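Local coordinates for chromosomal replication initiator protein DnaA (Aquifex aeolicus, PDB 1L8Q), which probably initiates and regulates chromosomal replication by binding, in its ATP form, to the replication origin oriC, at residues A[171-182]-A[194-205]. Residues are numbered along the deposited sequence; the frame is centred on the assembly and turned at random.
Sequences RFKIIKEKLKEF and LLENTKNVREIE. With ADP (adenosine-5'-diphosphate), chain C.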
loop_
_atom_site.group_PDB
_atom_site.type_symbol
_atom_site.label_atom_id
_atom_site.label_comp_id
_atom_site.label_asym_id
_atom_site.label_seq_id
_atom_site.Cartn_x
_atom_site.Cartn_y
_atom_site.Cartn_z
ATOM N N ARG A 171 -3.228 -6.634 13.172
ATOM C CA ARG A 171 -4.428 -6.718 12.341
ATOM C C ARG A 171 -5.563 -7.305 13.168
ATOM O O ARG A 171 -6.671 -6.790 13.192
ATOM C CB ARG A 171 -4.197 -7.635 11.140
ATOM C CG ARG A 171 -3.712 -6.943 9.905
ATOM C CD ARG A 171 -3.812 -7.775 8.633
ATOM N NE ARG A 171 -2.979 -8.969 8.711
ATOM C CZ ARG A 171 -3.431 -10.188 8.478
ATOM N NH1 ARG A 171 -4.707 -10.363 8.140
ATOM N NH2 ARG A 171 -2.619 -11.230 8.580
ATOM N N PHE A 172 -5.259 -8.405 13.836
ATOM C CA PHE A 172 -6.202 -9.072 14.689
ATOM C C PHE A 172 -6.922 -8.072 15.591
ATOM O O PHE A 172 -8.153 -7.996 15.584
ATOM C CB PHE A 172 -5.477 -10.134 15.520
ATOM C CG PHE A 172 -6.350 -10.853 16.492
ATOM C CD1 PHE A 172 -7.358 -11.685 16.053
ATOM C CD2 PHE A 172 -6.140 -10.720 17.856
ATOM C CE1 PHE A 172 -8.176 -12.376 16.967
ATOM C CE2 PHE A 172 -6.945 -11.397 18.785
ATOM C CZ PHE A 172 -7.968 -12.231 18.334
ATOM N N LYS A 173 -6.166 -7.309 16.370
ATOM C CA LYS A 173 -6.788 -6.327 17.244
ATOM C C LYS A 173 -7.597 -5.323 16.413
ATOM O O LYS A 173 -8.736 -4.984 16.768
ATOM C CB LYS A 173 -5.746 -5.627 18.114
ATOM C CG LYS A 173 -4.986 -6.582 19.019
ATOM C CD LYS A 173 -4.200 -5.856 20.076
ATOM C CE LYS A 173 -3.294 -6.803 20.827
ATOM N NZ LYS A 173 -2.332 -6.053 21.693
ATOM N N ILE A 174 -7.028 -4.868 15.299
ATOM C CA ILE A 174 -7.737 -3.928 14.453
ATOM C C ILE A 174 -9.058 -4.562 13.980
ATOM O O ILE A 174 -10.148 -3.990 14.133
ATOM C CB ILE A 174 -6.861 -3.479 13.287
ATOM C CG1 ILE A 174 -5.761 -2.550 13.798
ATOM C CG2 ILE A 174 -7.693 -2.762 12.252
ATOM C CD1 ILE A 174 -4.787 -2.073 12.714
ATOM N N ILE A 175 -8.963 -5.767 13.457
ATOM C CA ILE A 175 -10.145 -6.461 12.993
ATOM C C ILE A 175 -11.248 -6.456 14.048
ATOM O O ILE A 175 -12.417 -6.241 13.736
ATOM C CB ILE A 175 -9.780 -7.884 12.566
ATOM C CG1 ILE A 175 -9.116 -7.858 11.179
ATOM C CG2 ILE A 175 -10.988 -8.755 12.551
ATOM C CD1 ILE A 175 -8.374 -9.147 10.827
ATOM N N LYS A 176 -10.889 -6.692 15.301
ATOM C CA LYS A 176 -11.876 -6.641 16.362
ATOM C C LYS A 176 -12.463 -5.254 16.450
ATOM O O LYS A 176 -13.669 -5.111 16.564
ATOM C CB LYS A 176 -11.271 -6.990 17.700
ATOM C CG LYS A 176 -11.129 -8.476 18.002
ATOM C CD LYS A 176 -10.077 -8.628 19.093
ATOM C CE LYS A 176 -10.120 -9.964 19.768
ATOM N NZ LYS A 176 -9.227 -9.964 20.973
ATOM N N GLU A 177 -11.624 -4.224 16.411
ATOM C CA GLU A 177 -12.157 -2.862 16.500
ATOM C C GLU A 177 -13.132 -2.605 15.357
ATOM O O GLU A 177 -14.223 -2.120 15.580
ATOM C CB GLU A 177 -11.045 -1.780 16.600
ATOM C CG GLU A 177 -10.772 -1.296 18.040
ATOM C CD GLU A 177 -9.437 -0.531 18.226
ATOM O OE1 GLU A 177 -9.049 0.287 17.334
ATOM O OE2 GLU A 177 -8.774 -0.729 19.289
ATOM N N LYS A 178 -12.749 -3.002 14.148
ATOM C CA LYS A 178 -13.559 -2.774 12.949
ATOM C C LYS A 178 -14.915 -3.462 13.025
ATOM O O LYS A 178 -15.948 -2.881 12.674
ATOM C CB LYS A 178 -12.805 -3.233 11.702
ATOM C CG LYS A 178 -11.685 -2.298 11.296
ATOM C CD LYS A 178 -12.201 -0.887 11.183
ATOM C CE LYS A 178 -11.088 0.098 10.945
ATOM N NZ LYS A 178 -11.639 1.378 10.459
ATOM N N LEU A 179 -14.917 -4.702 13.481
ATOM C CA LEU A 179 -16.166 -5.417 13.633
ATOM C C LEU A 179 -17.131 -4.692 14.597
ATOM O O LEU A 179 -18.327 -4.647 14.344
ATOM C CB LEU A 179 -15.918 -6.869 14.042
ATOM C CG LEU A 179 -15.373 -7.767 12.912
ATOM C CD1 LEU A 179 -14.979 -9.131 13.455
ATOM C CD2 LEU A 179 -16.358 -7.916 11.735
ATOM N N LYS A 180 -16.620 -4.112 15.682
ATOM C CA LYS A 180 -17.455 -3.277 16.548
ATOM C C LYS A 180 -17.869 -1.978 15.854
ATOM O O LYS A 180 -18.986 -1.522 16.037
ATOM C CB LYS A 180 -16.740 -2.930 17.839
ATOM C CG LYS A 180 -16.788 -3.999 18.899
ATOM C CD LYS A 180 -15.492 -3.995 19.720
ATOM C CE LYS A 180 -15.517 -5.078 20.804
ATOM N NZ LYS A 180 -14.129 -5.364 21.314
ATOM N N GLU A 181 -16.967 -1.378 15.074
ATOM C CA GLU A 181 -17.294 -0.161 14.319
ATOM C C GLU A 181 -18.509 -0.386 13.425
ATOM O O GLU A 181 -19.414 0.431 13.374
ATOM C CB GLU A 181 -16.131 0.252 13.414
ATOM C CG GLU A 181 -15.335 1.442 13.871
ATOM C CD GLU A 181 -14.531 2.070 12.741
ATOM O OE1 GLU A 181 -15.143 2.767 11.902
ATOM O OE2 GLU A 181 -13.286 1.885 12.711
ATOM N N PHE A 182 -18.503 -1.497 12.702
ATOM C CA PHE A 182 -19.525 -1.752 11.710
ATOM C C PHE A 182 -20.631 -2.692 12.199
ATOM O O PHE A 182 -21.406 -3.245 11.413
ATOM C CB PHE A 182 -18.880 -2.201 10.391
ATOM C CG PHE A 182 -18.047 -1.142 9.760
ATOM C CD1 PHE A 182 -18.640 -0.124 9.013
ATOM C CD2 PHE A 182 -16.670 -1.102 9.969
ATOM C CE1 PHE A 182 -17.856 0.902 8.453
ATOM C CE2 PHE A 182 -15.893 -0.098 9.410
ATOM C CZ PHE A 182 -16.483 0.904 8.652
ATOM N N LEU A 194 -11.213 -12.933 8.196
ATOM C CA LEU A 194 -10.587 -11.675 7.913
ATOM C C LEU A 194 -9.060 -11.770 8.051
ATOM O O LEU A 194 -8.326 -11.159 7.262
ATOM C CB LEU A 194 -11.178 -10.586 8.805
ATOM C CG LEU A 194 -12.663 -10.320 8.540
ATOM C CD1 LEU A 194 -13.272 -9.456 9.619
ATOM C CD2 LEU A 194 -12.891 -9.710 7.143
ATOM N N LEU A 195 -8.581 -12.553 9.025
ATOM C CA LEU A 195 -7.144 -12.699 9.212
ATOM C C LEU A 195 -6.523 -13.285 7.969
ATOM O O LEU A 195 -5.540 -12.753 7.444
ATOM C CB LEU A 195 -6.814 -13.578 10.408
ATOM C CG LEU A 195 -6.664 -12.900 11.776
ATOM C CD1 LEU A 195 -6.102 -13.910 12.786
ATOM C CD2 LEU A 195 -5.775 -11.656 11.704
ATOM N N GLU A 196 -7.119 -14.365 7.478
ATOM C CA GLU A 196 -6.605 -15.034 6.300
ATOM C C GLU A 196 -6.710 -14.235 5.005
ATOM O O GLU A 196 -5.907 -14.434 4.109
ATOM C CB GLU A 196 -7.260 -16.401 6.109
ATOM C CG GLU A 196 -6.477 -17.570 6.716
ATOM C CD GLU A 196 -5.096 -17.803 6.068
ATOM O OE1 GLU A 196 -4.637 -16.955 5.266
ATOM O OE2 GLU A 196 -4.463 -18.849 6.371
ATOM N N ASN A 197 -7.671 -13.324 4.903
ATOM C CA ASN A 197 -7.883 -12.645 3.624
ATOM C C ASN A 197 -7.661 -11.140 3.550
ATOM O O ASN A 197 -8.191 -10.494 2.653
ATOM C CB ASN A 197 -9.253 -12.989 3.069
ATOM C CG ASN A 197 -9.417 -14.479 2.823
ATOM O OD1 ASN A 197 -9.266 -14.952 1.701
ATOM N ND2 ASN A 197 -9.723 -15.224 3.876
ATOM N N THR A 198 -6.865 -10.585 4.458
ATOM C CA THR A 198 -6.593 -9.163 4.425
ATOM C C THR A 198 -5.244 -8.809 5.031
ATOM O O THR A 198 -4.705 -9.552 5.856
ATOM C CB THR A 198 -7.718 -8.372 5.134
ATOM O OG1 THR A 198 -7.656 -8.589 6.546
ATOM C CG2 THR A 198 -9.077 -8.900 4.755
ATOM N N LYS A 199 -4.710 -7.656 4.622
ATOM C CA LYS A 199 -3.428 -7.171 5.109
ATOM C C LYS A 199 -3.565 -5.703 5.516
ATOM O O LYS A 199 -2.811 -5.199 6.339
ATOM C CB LYS A 199 -2.385 -7.308 4.011
ATOM C CG LYS A 199 -2.768 -6.615 2.708
ATOM C CD LYS A 199 -1.535 -6.279 1.849
ATOM C CE LYS A 199 -1.945 -5.768 0.461
ATOM N NZ LYS A 199 -0.888 -4.925 -0.178
ATOM N N ASN A 200 -4.556 -5.043 4.925
ATOM C CA ASN A 200 -4.829 -3.621 5.087
ATOM C C ASN A 200 -6.084 -3.459 5.916
ATOM O O ASN A 200 -6.792 -4.406 6.134
ATOM C CB ASN A 200 -5.173 -3.036 3.712
ATOM C CG ASN A 200 -4.050 -2.306 3.103
ATOM O OD1 ASN A 200 -3.321 -1.592 3.791
ATOM N ND2 ASN A 200 -3.886 -2.446 1.776
ATOM N N VAL A 201 -6.382 -2.228 6.312
ATOM C CA VAL A 201 -7.667 -1.897 6.861
ATOM C C VAL A 201 -8.622 -1.690 5.677
ATOM O O VAL A 201 -9.835 -1.909 5.791
ATOM C CB VAL A 201 -7.605 -0.608 7.701
ATOM C CG1 VAL A 201 -8.871 0.216 7.530
ATOM C CG2 VAL A 201 -7.403 -0.943 9.150
ATOM N N ARG A 202 -8.071 -1.267 4.542
ATOM C CA ARG A 202 -8.856 -1.078 3.331
ATOM C C ARG A 202 -9.514 -2.395 2.905
ATOM O O ARG A 202 -10.673 -2.425 2.525
ATOM C CB ARG A 202 -7.981 -0.539 2.195
ATOM C CG ARG A 202 -8.755 0.081 1.052
ATOM C CD ARG A 202 -7.946 0.277 -0.244
ATOM N NE ARG A 202 -7.019 1.422 -0.203
ATOM C CZ ARG A 202 -7.377 2.685 0.052
ATOM N NH1 ARG A 202 -8.650 2.990 0.307
ATOM N NH2 ARG A 202 -6.457 3.644 0.054
ATOM N N GLU A 203 -8.762 -3.483 2.976
ATOM C CA GLU A 203 -9.269 -4.788 2.582
ATOM C C GLU A 203 -10.247 -5.304 3.634
ATOM O O GLU A 203 -11.225 -5.986 3.322
ATOM C CB GLU A 203 -8.106 -5.775 2.355
ATOM C CG GLU A 203 -7.187 -5.357 1.212
ATOM C CD GLU A 203 -5.957 -6.236 1.087
ATOM O OE1 GLU A 203 -5.833 -7.188 1.892
ATOM O OE2 GLU A 203 -5.108 -5.972 0.185
ATOM N N ILE A 204 -9.984 -4.963 4.883
ATOM C CA ILE A 204 -10.856 -5.351 5.970
ATOM C C ILE A 204 -12.214 -4.672 5.805
ATOM O O ILE A 204 -13.247 -5.301 5.934
ATOM C CB ILE A 204 -10.220 -4.975 7.314
ATOM C CG1 ILE A 204 -9.007 -5.861 7.588
ATOM C CG2 ILE A 204 -11.218 -5.112 8.431
ATOM C CD1 ILE A 204 -8.235 -5.463 8.822
ATOM N N GLU A 205 -12.207 -3.377 5.518
ATOM C CA GLU A 205 -13.454 -2.661 5.298
ATOM C C GLU A 205 -14.152 -3.154 4.021
ATOM O O GLU A 205 -15.379 -3.271 3.975
ATOM C CB GLU A 205 -13.223 -1.145 5.290
ATOM C CG GLU A 205 -13.133 -0.590 6.698
ATOM C CD GLU A 205 -12.892 0.896 6.759
ATOM O OE1 GLU A 205 -12.894 1.558 5.700
ATOM O OE2 GLU A 205 -12.686 1.401 7.887
HETATM P PB ADP C . -0.279 4.055 5.213
HETATM O O1B ADP C . -0.232 5.580 5.396
HETATM O O2B ADP C . 0.961 3.339 5.661
HETATM O O3B ADP C . -0.795 3.630 3.874
HETATM P PA ADP C . -2.341 4.585 6.940
HETATM O O1A ADP C . -1.628 5.385 8.015
HETATM O O2A ADP C . -2.940 5.456 5.850
HETATM O O3A ADP C . -1.355 3.542 6.250
HETATM O "O5'" ADP C . -3.436 3.644 7.610
HETATM C "C5'" ADP C . -4.300 2.857 6.810
HETATM C "C4'" ADP C . -5.519 2.594 7.658
HETATM O "O4'" ADP C . -5.229 1.588 8.649
HETATM C "C3'" ADP C . -5.874 3.848 8.426
HETATM O "O3'" ADP C . -7.288 3.820 8.558
HETATM C "C2'" ADP C . -5.213 3.626 9.768
HETATM O "O2'" ADP C . -5.774 4.333 10.862
HETATM C "C1'" ADP C . -5.335 2.140 9.963
HETATM N N9 ADP C . -4.199 1.721 10.794
HETATM C C8 ADP C . -2.921 1.549 10.382
HETATM N N7 ADP C . -2.136 1.159 11.431
HETATM C C5 ADP C . -2.912 1.102 12.519
HETATM C C6 ADP C . -2.723 0.768 13.938
HETATM N N6 ADP C . -1.521 0.413 14.418
HETATM N N1 ADP C . -3.788 0.827 14.745
HETATM C C2 ADP C . -5.010 1.172 14.292
HETATM N N3 ADP C . -5.246 1.485 13.004
HETATM C C4 ADP C . -4.263 1.471 12.100
#
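Ile175 lays its CG1 against CD1 of Ile204 at 3.5 Å, the two side chains crossing at about a right angle. Its CG1 stands anti to the carbonyl carbon (chi1 -78°), which carries CD1 on to CB of Leu194 and CD2 of Leu195. The other branch, CG2, rests on CD1 of Leu194. Leu179 reaches the same leucine methyl with its CD2.

Arg171 closes one end of this apolar patch. Its NH1 donates a nearly straight hydrogen bond to Leu195 O (2.6 Å, 171°), in the carbonyl plane and on a lone pair. Leu195 CD2 lies over one face of the guanidinium. NH2 is held by Asn168. A methionine here would probably leave Leu195 O without this donor.

At the other end Lys178 NZ forms salt bridges with Glu205 OE2 and Glu181 OE2, each at 2.8 Å. One ammonium thus bridges two carboxylates and probably eases their mutual repulsion. The edge of the Phe182 ring faces Glu205 OE2.

Ile174 CG2 meets Val201 CG2 at 3.6 Å, and both residues line the ADP pocket. Ile174 CD1 lies 3.6 Å from N3 of the adenine, while Val201 CB approaches the ribose O4' of ADP. The same side chains that join the two helices thus form part of the wall beside the adenine and ribose.

Helix 168-181 follows strand 160-163, an outermost strand of the parallel AAA+ sheet. It packs against helices 188-197 and 201-214 in the helical lid subdomain of the AAA+ fold. The axis of 171-181 crosses that of 201-205 at -39°, and helices 168-181 and 201-214 border ADP through Ile174 and Val201.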